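Local coordinates for protein Rab GDP-dissociation inhibitor (Saccharomyces cerevisiae, PDB 2BCG) that regulates yeast Rab GTPases of the secretory pathway, holding SEC4 in its GDP-bound form and extracting GDP-bound YPT7 from vacuolar membranes, at residues A[55-58]-A[59-62]; A[65-68]-A[69-73]; A[234-238]-A[239-243]; A[356-359]-A[360-363]; A[378-381]-A[382-386]. One frame throughout, in Å; residues are numbered along the deposited sequence. Where two conformers were deposited one is given.

Contact 1: residues A[55-58]-A[59-62]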
loop_
_atom_site.group_PDB
_atom_site.type_symbol
_atom_site.label_atom_id
_atom_site.label_comp_id
_atom_site.label_asym_id
_atom_site.label_seq_id
_atom_site.Cartn_x
_atom_site.Cartn_y
_atom_site.Cartn_z
ATOM N N LEU A 55 -2.768 1.481 -16.900
ATOM C CA LEU A 55 -2.173 1.034 -18.132
ATOM C C LEU A 55 -1.776 2.204 -19.025
ATOM O O LEU A 55 -0.670 2.227 -19.552
ATOM C CB LEU A 55 -3.074 0.004 -18.819
ATOM C CG LEU A 55 -2.519 -0.766 -20.004
ATOM C CD1 LEU A 55 -1.147 -1.429 -19.716
ATOM C CD2 LEU A 55 -3.528 -1.827 -20.289
ATOM N N SER A 56 -2.639 3.209 -19.131
ATOM C CA SER A 56 -2.236 4.398 -19.915
ATOM C C SER A 56 -0.948 5.027 -19.372
ATOM O O SER A 56 -0.038 5.390 -20.154
ATOM C CB SER A 56 -3.379 5.410 -20.093
ATOM O OG SER A 56 -3.796 5.893 -18.834
ATOM N N GLN A 57 -0.826 5.103 -18.035
ATOM C CA GLN A 57 0.415 5.590 -17.429
ATOM C C GLN A 57 1.635 4.729 -17.686
ATOM O O GLN A 57 2.764 5.206 -17.812
ATOM C CB GLN A 57 0.240 5.807 -15.923
ATOM C CG GLN A 57 -0.112 7.206 -15.613
ATOM C CD GLN A 57 0.897 8.203 -16.233
ATOM O OE1 GLN A 57 2.130 8.088 -16.049
ATOM N NE2 GLN A 57 0.374 9.163 -17.002
ATOM N N LEU A 58 1.409 3.418 -17.755
ATOM C CA LEU A 58 2.474 2.533 -18.108
ATOM C C LEU A 58 3.019 2.848 -19.523
ATOM O O LEU A 58 4.234 2.800 -19.751
ATOM C CB LEU A 58 1.965 1.093 -17.991
ATOM C CG LEU A 58 2.835 0.032 -17.380
ATOM C CD1 LEU A 58 3.422 0.397 -16.021
ATOM C CD2 LEU A 58 2.038 -1.244 -17.326
ATOM N N TYR A 59 2.118 3.111 -20.485
ATOM C CA TYR A 59 2.555 3.473 -21.843
ATOM C C TYR A 59 3.289 4.795 -21.851
ATOM O O TYR A 59 4.317 4.952 -22.504
ATOM C CB TYR A 59 1.359 3.513 -22.808
ATOM C CG TYR A 59 0.987 2.153 -23.369
ATOM C CD1 TYR A 59 1.592 1.673 -24.544
ATOM C CD2 TYR A 59 0.073 1.322 -22.708
ATOM C CE1 TYR A 59 1.269 0.400 -25.046
ATOM C CE2 TYR A 59 -0.251 0.056 -23.199
ATOM C CZ TYR A 59 0.345 -0.388 -24.384
ATOM O OH TYR A 59 0.029 -1.637 -24.851
ATOM N N GLU A 60 2.755 5.754 -21.094
ATOM C CA GLU A 60 3.388 7.077 -21.022
ATOM C C GLU A 60 4.804 6.996 -20.478
ATOM O O GLU A 60 5.716 7.663 -20.968
ATOM C CB GLU A 60 2.555 8.036 -20.155
ATOM C CG GLU A 60 1.257 8.467 -20.800
ATOM C CD GLU A 60 1.436 9.198 -22.153
ATOM O OE1 GLU A 60 2.377 10.022 -22.300
ATOM O OE2 GLU A 60 0.611 8.929 -23.063
ATOM N N LYS A 61 4.998 6.134 -19.486
ATOM C CA LYS A 61 6.268 6.010 -18.818
ATOM C C LYS A 61 7.314 5.196 -19.586
ATOM O O LYS A 61 8.516 5.509 -19.523
ATOM C CB LYS A 61 6.018 5.360 -17.454
ATOM C CG LYS A 61 6.923 5.787 -16.367
ATOM C CD LYS A 61 6.307 5.393 -15.000
ATOM C CE LYS A 61 7.188 5.893 -13.863
ATOM N NZ LYS A 61 8.540 5.244 -13.958
ATOM N N PHE A 62 6.888 4.119 -20.266
ATOM C CA PHE A 62 7.864 3.132 -20.741
ATOM C C PHE A 62 7.887 2.908 -22.253
ATOM O O PHE A 62 8.719 2.121 -22.733
ATOM C CB PHE A 62 7.661 1.782 -20.041
ATOM C CG PHE A 62 7.860 1.823 -18.557
ATOM C CD1 PHE A 62 9.137 1.968 -18.003
ATOM C CD2 PHE A 62 6.780 1.672 -17.710
ATOM C CE1 PHE A 62 9.326 2.012 -16.618
ATOM C CE2 PHE A 62 6.955 1.710 -16.305
ATOM C CZ PHE A 62 8.229 1.853 -15.768
HETATM O O HOH W 1 -0.923 6.341 -22.729
#
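L55 meets Y59 and L58 meets F62 in i to i+4 contacts along the helix 55-62, whose apolar side lies against F393 of strand 391-402. With CG anti to its backbone N (chi1 -170°), L55 lies alongside Y59, leucine CD1 reaching tyrosine CE2 at 3.9 Å, while the carbonyl oxygen of L55 sits at the edge of the tyrosine ring, near its plane. One turn on, L58 CD1 lies 3.8 Å from F62 CE2. The Y59 ring also meets F393 edge-to-face, and a leucine in its place would probably lose that aromatic contact and leave L55 and I67 less well covered. On the solvent side, water 1 donates to both S56 O and E60 OE2, tying the glutamate back to the helix, whereas S56 OG is bound by D79 and T54. Backbone bonds from Y59 N to L55 O (3.1 Å) and from F62 N to L58 O (3.0 Å) complete an amphipathic alpha-helix packed by one side on a beta-sheet.

Contact 2: residues A[65-68]-A[69-73]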
loop_
_atom_site.group_PDB
_atom_site.type_symbol
_atom_site.label_atom_id
_atom_site.label_comp_id
_atom_site.label_asym_id
_atom_site.label_seq_id
_atom_site.Cartn_x
_atom_site.Cartn_y
_atom_site.Cartn_z
ATOM N N ASN A 65 5.646 5.637 -28.321
ATOM C CA ASN A 65 4.419 6.118 -28.944
ATOM C C ASN A 65 3.209 5.435 -28.343
ATOM O O ASN A 65 2.717 4.448 -28.902
ATOM C CB ASN A 65 4.437 5.873 -30.463
ATOM C CG ASN A 65 5.622 6.514 -31.131
ATOM O OD1 ASN A 65 6.705 5.934 -31.185
ATOM N ND2 ASN A 65 5.434 7.726 -31.632
ATOM N N PRO A 66 2.717 5.955 -27.198
ATOM C CA PRO A 66 1.540 5.407 -26.530
ATOM C C PRO A 66 0.391 5.192 -27.500
ATOM O O PRO A 66 0.127 6.031 -28.370
ATOM C CB PRO A 66 1.183 6.485 -25.505
ATOM C CG PRO A 66 2.511 7.095 -25.156
ATOM C CD PRO A 66 3.266 7.117 -26.466
ATOM N N ILE A 67 -0.256 4.044 -27.364
ATOM C CA ILE A 67 -1.400 3.691 -28.192
ATOM C C ILE A 67 -2.637 4.529 -27.837
ATOM O O ILE A 67 -2.684 5.179 -26.788
ATOM C CB ILE A 67 -1.710 2.155 -28.138
ATOM C CG1 ILE A 67 -2.065 1.692 -26.719
ATOM C CG2 ILE A 67 -0.544 1.347 -28.712
ATOM C CD1 ILE A 67 -2.450 0.211 -26.649
ATOM N N SER A 68 -3.625 4.525 -28.732
ATOM C CA SER A 68 -4.884 5.242 -28.523
ATOM C C SER A 68 -5.704 4.602 -27.413
ATOM O O SER A 68 -5.530 3.419 -27.097
ATOM C CB SER A 68 -5.715 5.250 -29.815
ATOM O OG SER A 68 -6.212 3.951 -30.107
ATOM N N LYS A 69 -6.615 5.385 -26.838
ATOM C CA LYS A 69 -7.579 4.875 -25.880
ATOM C C LYS A 69 -8.362 3.686 -26.430
ATOM O O LYS A 69 -8.563 2.701 -25.724
ATOM C CB LYS A 69 -8.543 5.990 -25.449
ATOM C CG LYS A 69 -9.313 5.665 -24.173
ATOM C CD LYS A 69 -10.275 6.784 -23.780
ATOM C CE LYS A 69 -11.603 6.673 -24.530
ATOM N NZ LYS A 69 -12.327 5.389 -24.272
ATOM N N GLU A 70 -8.798 3.773 -27.691
ATOM C CA GLU A 70 -9.623 2.718 -28.305
ATOM C C GLU A 70 -8.858 1.415 -28.511
ATOM O O GLU A 70 -9.404 0.344 -28.248
ATOM C CB GLU A 70 -10.266 3.176 -29.627
ATOM C CG GLU A 70 -11.327 4.264 -29.463
ATOM C CD GLU A 70 -10.742 5.586 -28.992
ATOM O OE1 GLU A 70 -9.593 5.894 -29.371
ATOM O OE2 GLU A 70 -11.432 6.314 -28.242
ATOM N N GLU A 71 -7.617 1.500 -28.999
ATOM C CA GLU A 71 -6.785 0.302 -29.141
ATOM C C GLU A 71 -6.492 -0.334 -27.772
ATOM O O GLU A 71 -6.611 -1.554 -27.606
ATOM C CB GLU A 71 -5.478 0.603 -29.866
ATOM C CG GLU A 71 -4.629 -0.663 -30.099
ATOM C CD GLU A 71 -3.341 -0.428 -30.887
ATOM O OE1 GLU A 71 -2.481 -1.335 -30.869
ATOM O OE2 GLU A 71 -3.168 0.644 -31.519
ATOM N N ARG A 72 -6.116 0.508 -26.811
ATOM C CA ARG A 72 -5.801 0.057 -25.450
ATOM C C ARG A 72 -6.992 -0.662 -24.827
ATOM O O ARG A 72 -6.851 -1.767 -24.306
ATOM C CB ARG A 72 -5.363 1.252 -24.590
ATOM C CG ARG A 72 -4.656 0.874 -23.269
ATOM C CD ARG A 72 -4.279 2.108 -22.444
ATOM N NE ARG A 72 -5.446 2.932 -22.130
ATOM C CZ ARG A 72 -5.598 4.207 -22.479
ATOM N NH1 ARG A 72 -4.646 4.855 -23.149
ATOM N NH2 ARG A 72 -6.707 4.841 -22.135
ATOM N N GLU A 73 -8.173 -0.042 -24.913
ATOM C CA GLU A 73 -9.367 -0.639 -24.319
ATOM C C GLU A 73 -9.787 -1.930 -25.012
ATOM O O GLU A 73 -10.181 -2.886 -24.348
ATOM C CB GLU A 73 -10.511 0.378 -24.187
ATOM C CG GLU A 73 -10.107 1.571 -23.296
ATOM C CD GLU A 73 -11.253 2.499 -22.914
ATOM O OE1 GLU A 73 -11.121 3.192 -21.874
ATOM O OE2 GLU A 73 -12.268 2.544 -23.647
HETATM O O HOH W 2 -1.989 4.490 -24.147
HETATM O O HOH W 3 -3.102 3.369 -31.454
#
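S68 receives the amide of E71 on its side-chain oxygen and so serves as the N-cap of helix 69-76, with I67 just ahead of it folded back over the first turn. K69 opens the helix with its CB against the serine backbone; its chain, bent near the end, carries NZ to E73 OE2 in an i to i+4 salt bridge of 2.9 Å, weak as a hydrogen bond. At E71 the capping bond is made: N lies 3.0 Å from S68 OG at a nearly straight 166°, which the serine allows by placing OG between its own N and carbonyl carbon (chi1 70°). The extended side chain of E71 then crosses I67 at about a right angle, its carboxylate 3.9 Å from I67 CG2 through OE2. Water 3 donates to that same OE2 and accepts from S68 N, a water-mediated link where a capping box would have a direct bond. R72 closes the turn by donating N to S68 O, and I67 CD1 rests 3.7 Å from its CB, while Y59 of helix 55-62 lies against the same isoleucine. Bent at chi3 (58°) in the conformer given, the arginine brings its guanidinium round with one face toward S68 O, and water 2, in the plane at its edge, accepts from R72 NH1 at 2.9 Å and donates to I67 O.

Contact 3: residues A[234-238]-A[239-243]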
loop_
_atom_site.group_PDB
_atom_site.type_symbol
_atom_site.label_atom_id
_atom_site.label_comp_id
_atom_site.label_asym_id
_atom_site.label_seq_id
_atom_site.Cartn_x
_atom_site.Cartn_y
_atom_site.Cartn_z
ATOM N N TYR A 234 3.966 -15.319 1.973
ATOM C CA TYR A 234 3.655 -13.953 1.509
ATOM C C TYR A 234 2.209 -13.571 1.460
ATOM O O TYR A 234 1.344 -14.393 1.105
ATOM C CB TYR A 234 4.176 -13.760 0.087
ATOM C CG TYR A 234 5.638 -14.041 -0.108
ATOM C CD1 TYR A 234 6.593 -13.338 0.620
ATOM C CD2 TYR A 234 6.070 -14.915 -1.098
ATOM C CE1 TYR A 234 7.945 -13.571 0.442
ATOM C CE2 TYR A 234 7.423 -15.152 -1.295
ATOM C CZ TYR A 234 8.368 -14.468 -0.534
ATOM O OH TYR A 234 9.715 -14.687 -0.758
ATOM N N LEU A 235 1.984 -12.282 1.707
ATOM C CA LEU A 235 0.708 -11.616 1.417
ATOM C C LEU A 235 0.889 -10.522 0.328
ATOM O O LEU A 235 1.989 -10.069 0.101
ATOM C CB LEU A 235 0.170 -10.959 2.692
ATOM C CG LEU A 235 0.026 -11.808 3.967
ATOM C CD1 LEU A 235 -0.434 -10.953 5.149
ATOM C CD2 LEU A 235 -0.942 -12.978 3.698
ATOM N N TYR A 236 -0.213 -10.121 -0.297
ATOM C CA TYR A 236 -0.187 -9.070 -1.321
ATOM C C TYR A 236 -1.490 -8.255 -1.195
ATOM O O TYR A 236 -2.549 -8.833 -1.012
ATOM C CB TYR A 236 -0.054 -9.674 -2.726
ATOM C CG TYR A 236 0.087 -8.624 -3.817
ATOM C CD1 TYR A 236 1.327 -8.055 -4.108
ATOM C CD2 TYR A 236 -1.041 -8.170 -4.528
ATOM C CE1 TYR A 236 1.448 -7.050 -5.064
ATOM C CE2 TYR A 236 -0.915 -7.179 -5.493
ATOM C CZ TYR A 236 0.317 -6.617 -5.746
ATOM O OH TYR A 236 0.382 -5.645 -6.718
ATOM N N PRO A 237 -1.405 -6.923 -1.264
ATOM C CA PRO A 237 -2.624 -6.102 -1.132
ATOM C C PRO A 237 -3.537 -6.112 -2.355
ATOM O O PRO A 237 -3.080 -5.954 -3.503
ATOM C CB PRO A 237 -2.087 -4.676 -0.950
ATOM C CG PRO A 237 -0.761 -4.688 -1.639
ATOM C CD PRO A 237 -0.201 -6.094 -1.468
ATOM N N MET A 238 -4.839 -6.214 -2.098
ATOM C CA MET A 238 -5.838 -5.999 -3.136
ATOM C C MET A 238 -5.692 -4.565 -3.663
ATOM O O MET A 238 -5.530 -3.589 -2.877
ATOM C CB MET A 238 -7.250 -6.193 -2.552
ATOM C CG MET A 238 -7.547 -7.586 -2.040
ATOM S SD MET A 238 -7.397 -8.840 -3.329
ATOM C CE MET A 238 -8.778 -8.331 -4.372
ATOM N N TYR A 239 -5.751 -4.463 -4.989
ATOM C CA TYR A 239 -5.565 -3.223 -5.760
ATOM C C TYR A 239 -4.120 -2.715 -5.848
ATOM O O TYR A 239 -3.875 -1.645 -6.411
ATOM C CB TYR A 239 -6.476 -2.083 -5.290
ATOM C CG TYR A 239 -7.940 -2.361 -5.351
ATOM C CD1 TYR A 239 -8.656 -2.351 -6.563
ATOM C CD2 TYR A 239 -8.623 -2.645 -4.189
ATOM C CE1 TYR A 239 -10.048 -2.583 -6.574
ATOM C CE2 TYR A 239 -9.983 -2.855 -4.181
ATOM C CZ TYR A 239 -10.679 -2.849 -5.366
ATOM O OH TYR A 239 -12.015 -3.082 -5.320
ATOM N N GLY A 240 -3.185 -3.531 -5.395
ATOM C CA GLY A 240 -1.790 -3.247 -5.652
ATOM C C GLY A 240 -1.080 -2.527 -4.515
ATOM O O GLY A 240 -1.699 -2.043 -3.539
ATOM N N LEU A 241 0.247 -2.480 -4.645
ATOM C CA LEU A 241 1.070 -1.910 -3.583
ATOM C C LEU A 241 0.758 -0.433 -3.309
ATOM O O LEU A 241 1.021 0.048 -2.205
ATOM C CB LEU A 241 2.555 -2.102 -3.921
ATOM C CG LEU A 241 3.026 -3.568 -3.951
ATOM C CD1 LEU A 241 4.478 -3.623 -4.405
ATOM C CD2 LEU A 241 2.859 -4.197 -2.575
ATOM N N GLY A 242 0.235 0.287 -4.297
ATOM C CA GLY A 242 -0.105 1.708 -4.111
ATOM C C GLY A 242 -1.124 1.929 -2.982
ATOM O O GLY A 242 -1.221 3.029 -2.438
ATOM N N GLU A 243 -1.897 0.904 -2.624
ATOM C CA GLU A 243 -2.830 1.068 -1.510
ATOM C C GLU A 243 -2.115 1.320 -0.175
ATOM O O GLU A 243 -2.689 1.932 0.738
ATOM C CB GLU A 243 -3.715 -0.156 -1.374
ATOM C CG GLU A 243 -4.495 -0.494 -2.644
ATOM C CD GLU A 243 -5.365 0.686 -3.142
ATOM O OE1 GLU A 243 -4.955 1.397 -4.108
ATOM O OE2 GLU A 243 -6.456 0.897 -2.567
#
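Y236 and P237 of strand 234-237 pack on G240 and L241 where a type II turn from P237 to G240 runs into a type I turn from G240 to E243, leading to helix 243-254. From Y236 on, the chain belongs to the region that interacts with YPT1. Among backbone bonds, G240 N donates to P237 O at 3.1 Å, from well above the carbonyl plane, and E243 N returns to G240 O, also at 3.1 Å. G240 has a positive phi (96°), and a side chain there would press against the preceding carbonyl oxygen.

L241 makes two apolar contacts. Its CG meets Y236 CE1 at 4.0 Å, the two side chains crossing at about a right angle, and its CD2 reaches P237 CD at 3.8 Å. P237 CD in turn lies over one face of the Y236 ring, near the rim.

The polar groups find partners beyond the turn: D85 binds Y236 OH and the amide of L241, and E243 OE1 forms a salt bridge with a basic side chain of the bound partner protein. With CG anti to its carbonyl carbon (chi1 -57°), E243 brings CG to 3.3 Å from M238 O.

Contact 4: residues A[356-359]-A[360-363]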
loop_
_atom_site.group_PDB
_atom_site.type_symbol
_atom_site.label_atom_id
_atom_site.label_comp_id
_atom_site.label_asym_id
_atom_site.label_seq_id
_atom_site.Cartn_x
_atom_site.Cartn_y
_atom_site.Cartn_z
ATOM N N VAL A 356 -5.541 -6.049 -9.919
ATOM C CA VAL A 356 -4.468 -5.253 -10.490
ATOM C C VAL A 356 -4.471 -5.218 -12.006
ATOM O O VAL A 356 -3.737 -4.456 -12.580
ATOM C CB VAL A 356 -3.088 -5.720 -9.981
ATOM C CG1 VAL A 356 -2.965 -5.394 -8.481
ATOM C CG2 VAL A 356 -2.892 -7.221 -10.265
ATOM N N CYS A 357 -5.302 -6.043 -12.641
ATOM C CA CYS A 357 -5.431 -6.050 -14.098
ATOM C C CYS A 357 -6.830 -6.532 -14.447
ATOM O O CYS A 357 -7.521 -7.106 -13.608
ATOM C CB CYS A 357 -4.334 -6.908 -14.769
ATOM S SG CYS A 357 -4.279 -8.607 -14.203
ATOM N N SER A 358 -7.211 -6.333 -15.694
ATOM C CA SER A 358 -8.515 -6.764 -16.157
ATOM C C SER A 358 -8.570 -8.293 -16.258
ATOM O O SER A 358 -7.535 -9.005 -16.313
ATOM C CB SER A 358 -8.849 -6.098 -17.507
ATOM O OG SER A 358 -7.938 -6.550 -18.489
ATOM N N LYS A 359 -9.802 -8.793 -16.336
ATOM C CA LYS A 359 -10.057 -10.218 -16.309
ATOM C C LYS A 359 -9.220 -10.996 -17.337
ATOM O O LYS A 359 -9.145 -10.589 -18.507
ATOM C CB LYS A 359 -11.532 -10.442 -16.615
ATOM C CG LYS A 359 -11.927 -11.887 -16.530
ATOM C CD LYS A 359 -13.437 -12.039 -16.679
ATOM C CE LYS A 359 -13.860 -13.472 -16.361
ATOM N NZ LYS A 359 -13.584 -13.859 -14.928
ATOM N N GLY A 360 -8.594 -12.090 -16.891
ATOM C CA GLY A 360 -7.877 -12.971 -17.782
ATOM C C GLY A 360 -6.405 -12.640 -17.951
ATOM O O GLY A 360 -5.629 -13.445 -18.491
ATOM N N HIS A 361 -6.018 -11.453 -17.500
ATOM C CA HIS A 361 -4.611 -11.084 -17.581
ATOM C C HIS A 361 -3.815 -11.429 -16.316
ATOM O O HIS A 361 -4.369 -11.658 -15.224
ATOM C CB HIS A 361 -4.479 -9.591 -17.921
ATOM C CG HIS A 361 -5.072 -9.229 -19.262
ATOM N ND1 HIS A 361 -4.398 -9.405 -20.456
ATOM C CD2 HIS A 361 -6.285 -8.713 -19.596
ATOM C CE1 HIS A 361 -5.170 -9.023 -21.465
ATOM N NE2 HIS A 361 -6.320 -8.599 -20.971
ATOM N N TYR A 362 -2.497 -11.530 -16.508
ATOM C CA TYR A 362 -1.548 -11.710 -15.403
ATOM C C TYR A 362 -0.497 -10.659 -15.574
ATOM O O TYR A 362 -0.155 -10.308 -16.706
ATOM C CB TYR A 362 -0.923 -13.126 -15.421
ATOM C CG TYR A 362 -1.923 -14.221 -15.095
ATOM C CD1 TYR A 362 -2.951 -14.557 -15.999
ATOM C CD2 TYR A 362 -1.841 -14.924 -13.888
ATOM C CE1 TYR A 362 -3.876 -15.553 -15.685
ATOM C CE2 TYR A 362 -2.757 -15.930 -13.584
ATOM C CZ TYR A 362 -3.772 -16.220 -14.488
ATOM O OH TYR A 362 -4.675 -17.210 -14.217
ATOM N N LEU A 363 0.014 -10.185 -14.443
ATOM C CA LEU A 363 1.166 -9.306 -14.434
ATOM C C LEU A 363 2.338 -10.136 -13.905
ATOM O O LEU A 363 2.249 -10.784 -12.873
ATOM C CB LEU A 363 0.942 -8.115 -13.493
ATOM C CG LEU A 363 -0.147 -7.104 -13.919
ATOM C CD1 LEU A 363 -0.415 -6.099 -12.828
ATOM C CD2 LEU A 363 0.305 -6.403 -15.192
#
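The connection between the antiparallel neighbours 345-351 and 362-369 of the large mixed sheet reverses through a type II beta turn from S358 to H361. H361 N closes it on S358 O at 3.1 Å, with an N-H...O angle of 160°. The corner is formed by K359 and G360; at the glycine's phi of 91° a side chain would clash with the carbonyl oxygen of K359, and the amide of G360 is taken up by D352.

The residues before and after the turn also meet. C357 SG approaches H361 O at 3.2 Å and lies 3.9 Å from H361 CB, placed there because sulfur sits between the backbone N and the carbonyl carbon (chi1 57°). Farther along, V356 CG2 touches L363 CD1 at 3.7 Å, the two side chains crossing at a slant, and L363 also lies on I316 of strand 303-317.

H361 turns its ring back to S358: the carbonyl oxygen S358 O lies in the ring plane at its edge, while S358 OG comes obliquely to 2.9 Å from H361 CD2, a tight approach that is not counted as a bond. That hydroxyl bonds to F76 O, and H361 ND1 makes a weak hydrogen bond to L317 O. S358 OG and, more weakly, H361 ND1 are thus satisfied by backbone carbonyls, which joins the turn to helix 69-76 and strand 303-317.

Contact 5: residues A[378-381]-A[382-386]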
loop_
_atom_site.group_PDB
_atom_site.type_symbol
_atom_site.label_atom_id
_atom_site.label_comp_id
_atom_site.label_asym_id
_atom_site.label_seq_id
_atom_site.Cartn_x
_atom_site.Cartn_y
_atom_site.Cartn_z
ATOM N N GLU A 378 19.852 -10.446 -19.896
ATOM C CA GLU A 378 20.002 -11.098 -18.594
ATOM C C GLU A 378 18.691 -11.706 -18.169
ATOM O O GLU A 378 18.679 -12.719 -17.449
ATOM C CB GLU A 378 20.440 -10.104 -17.530
ATOM C CG GLU A 378 21.886 -9.691 -17.705
ATOM C CD GLU A 378 22.310 -8.653 -16.689
ATOM O OE1 GLU A 378 22.759 -7.576 -17.130
ATOM O OE2 GLU A 378 22.183 -8.917 -15.468
ATOM N N LEU A 379 17.589 -11.079 -18.586
ATOM C CA LEU A 379 16.259 -11.566 -18.173
ATOM C C LEU A 379 15.710 -12.697 -19.030
ATOM O O LEU A 379 14.653 -13.256 -18.682
ATOM C CB LEU A 379 15.246 -10.424 -18.174
ATOM C CG LEU A 379 15.627 -9.266 -17.242
ATOM C CD1 LEU A 379 14.467 -8.300 -17.113
ATOM C CD2 LEU A 379 16.060 -9.809 -15.874
ATOM N N GLU A 380 16.375 -13.010 -20.147
ATOM C CA GLU A 380 15.845 -14.037 -21.061
ATOM C C GLU A 380 15.397 -15.361 -20.360
ATOM O O GLU A 380 14.312 -15.860 -20.668
ATOM C CB GLU A 380 16.781 -14.278 -22.257
ATOM C CG GLU A 380 16.178 -15.141 -23.404
ATOM C CD GLU A 380 14.876 -14.594 -24.041
ATOM O OE1 GLU A 380 14.486 -13.410 -23.860
ATOM O OE2 GLU A 380 14.229 -15.386 -24.770
ATOM N N PRO A 381 16.218 -15.942 -19.445
ATOM C CA PRO A 381 15.786 -17.198 -18.779
ATOM C C PRO A 381 14.473 -17.029 -18.011
ATOM O O PRO A 381 13.694 -17.979 -17.894
ATOM C CB PRO A 381 16.936 -17.517 -17.822
ATOM C CG PRO A 381 18.111 -16.781 -18.359
ATOM C CD PRO A 381 17.595 -15.559 -19.036
ATOM N N ALA A 382 14.238 -15.833 -17.492
ATOM C CA ALA A 382 12.960 -15.539 -16.823
ATOM C C ALA A 382 11.829 -15.294 -17.826
ATOM O O ALA A 382 10.741 -15.812 -17.655
ATOM C CB ALA A 382 13.119 -14.361 -15.914
ATOM N N PHE A 383 12.077 -14.530 -18.895
ATOM C CA PHE A 383 11.036 -14.353 -19.912
ATOM C C PHE A 383 10.598 -15.714 -20.440
ATOM O O PHE A 383 9.405 -15.920 -20.676
ATOM C CB PHE A 383 11.550 -13.559 -21.108
ATOM C CG PHE A 383 11.716 -12.091 -20.865
ATOM C CD1 PHE A 383 10.784 -11.329 -20.175
ATOM C CD2 PHE A 383 12.832 -11.451 -21.403
ATOM C CE1 PHE A 383 10.999 -9.941 -19.987
ATOM C CE2 PHE A 383 13.045 -10.090 -21.200
ATOM C CZ PHE A 383 12.139 -9.341 -20.486
ATOM N N LYS A 384 11.557 -16.636 -20.608
ATOM C CA LYS A 384 11.245 -17.970 -21.161
ATOM C C LYS A 384 10.269 -18.769 -20.283
ATOM O O LYS A 384 9.584 -19.681 -20.774
ATOM C CB LYS A 384 12.512 -18.781 -21.340
ATOM C CG LYS A 384 13.216 -18.538 -22.643
ATOM C CD LYS A 384 14.570 -19.219 -22.599
ATOM C CE LYS A 384 15.063 -19.600 -23.978
ATOM N NZ LYS A 384 16.549 -19.465 -24.052
ATOM N N LEU A 385 10.225 -18.462 -18.983
ATOM C CA LEU A 385 9.350 -19.211 -18.060
ATOM C C LEU A 385 7.906 -18.758 -18.204
ATOM O O LEU A 385 7.014 -19.393 -17.681
ATOM C CB LEU A 385 9.781 -18.995 -16.619
ATOM C CG LEU A 385 11.160 -19.531 -16.234
ATOM C CD1 LEU A 385 11.567 -19.081 -14.832
ATOM C CD2 LEU A 385 11.146 -21.066 -16.308
ATOM N N LEU A 386 7.669 -17.636 -18.875
ATOM C CA LEU A 386 6.322 -17.044 -18.835
ATOM C C LEU A 386 5.361 -17.462 -19.915
ATOM O O LEU A 386 4.187 -17.135 -19.829
ATOM C CB LEU A 386 6.405 -15.513 -18.885
ATOM C CG LEU A 386 7.265 -14.889 -17.782
ATOM C CD1 LEU A 386 7.206 -13.364 -17.883
ATOM C CD2 LEU A 386 6.833 -15.310 -16.373
#
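The F383 ring takes L379 CB over one face, in a CH-pi contact 4.2 Å from the ring centroid and 27° off its normal, and the carboxylate oxygen E380 OE1 at its edge, near the plane and 3.6 Å from CD2. The carboxylate is turned 61° against the ring, and the two side chains cross at about a right angle. E380 reaches this place because CG stands opposite its backbone N (chi1 -169°) while the chain bends at chi2, bringing the acid forward alongside the next turn. Its other oxygen, OE2, lies 3.9 Å from K384 CG; in the conformer given, K384 NZ is 4.7 Å from OE2, so any attraction is probably weak.

K392 adds a cation-pi contact to the same ring, and strand residues I366, A313 and C315 lie against F383. With an alanine here, L379 CB and K392 would lose the ring they rest on, and a gap is likely to open against these strands.

The backbone closes the turn: L379 O accepts from F383 N at 2.9 Å, in the carbonyl plane, and more weakly from A382 N, while K384 N donates to E380 O at 2.9 Å. P381, with no amide hydrogen to give, fits within this first turn. This is a short connecting helix, laid by its apolar side on the beta-sheet, on the path from strand 362-369 to strand 391-402.

In the fold
From the N terminus the five contacts follow in series, none nesting in or crossing another, and each closes a short local turn. Contact 1 winds the helix 55-62 and contact 2 begins the next, 69-76; they touch, Y59 OH meeting I67 CD1 and S56 CB meeting R72 NH1, so the two helices pack together. Contact 3 turns the chain from strand 234-237 into helix 243-254, and it meets contact 4 where V356 CG1 lies against G240. Contact 4 joins strands 345-351 and 362-369, and contact 5 lies, in sequence, between strands 362-369 and 391-402. Contacts 1, 4 and 5 all pack against strand 303-317 of the mixed sheet.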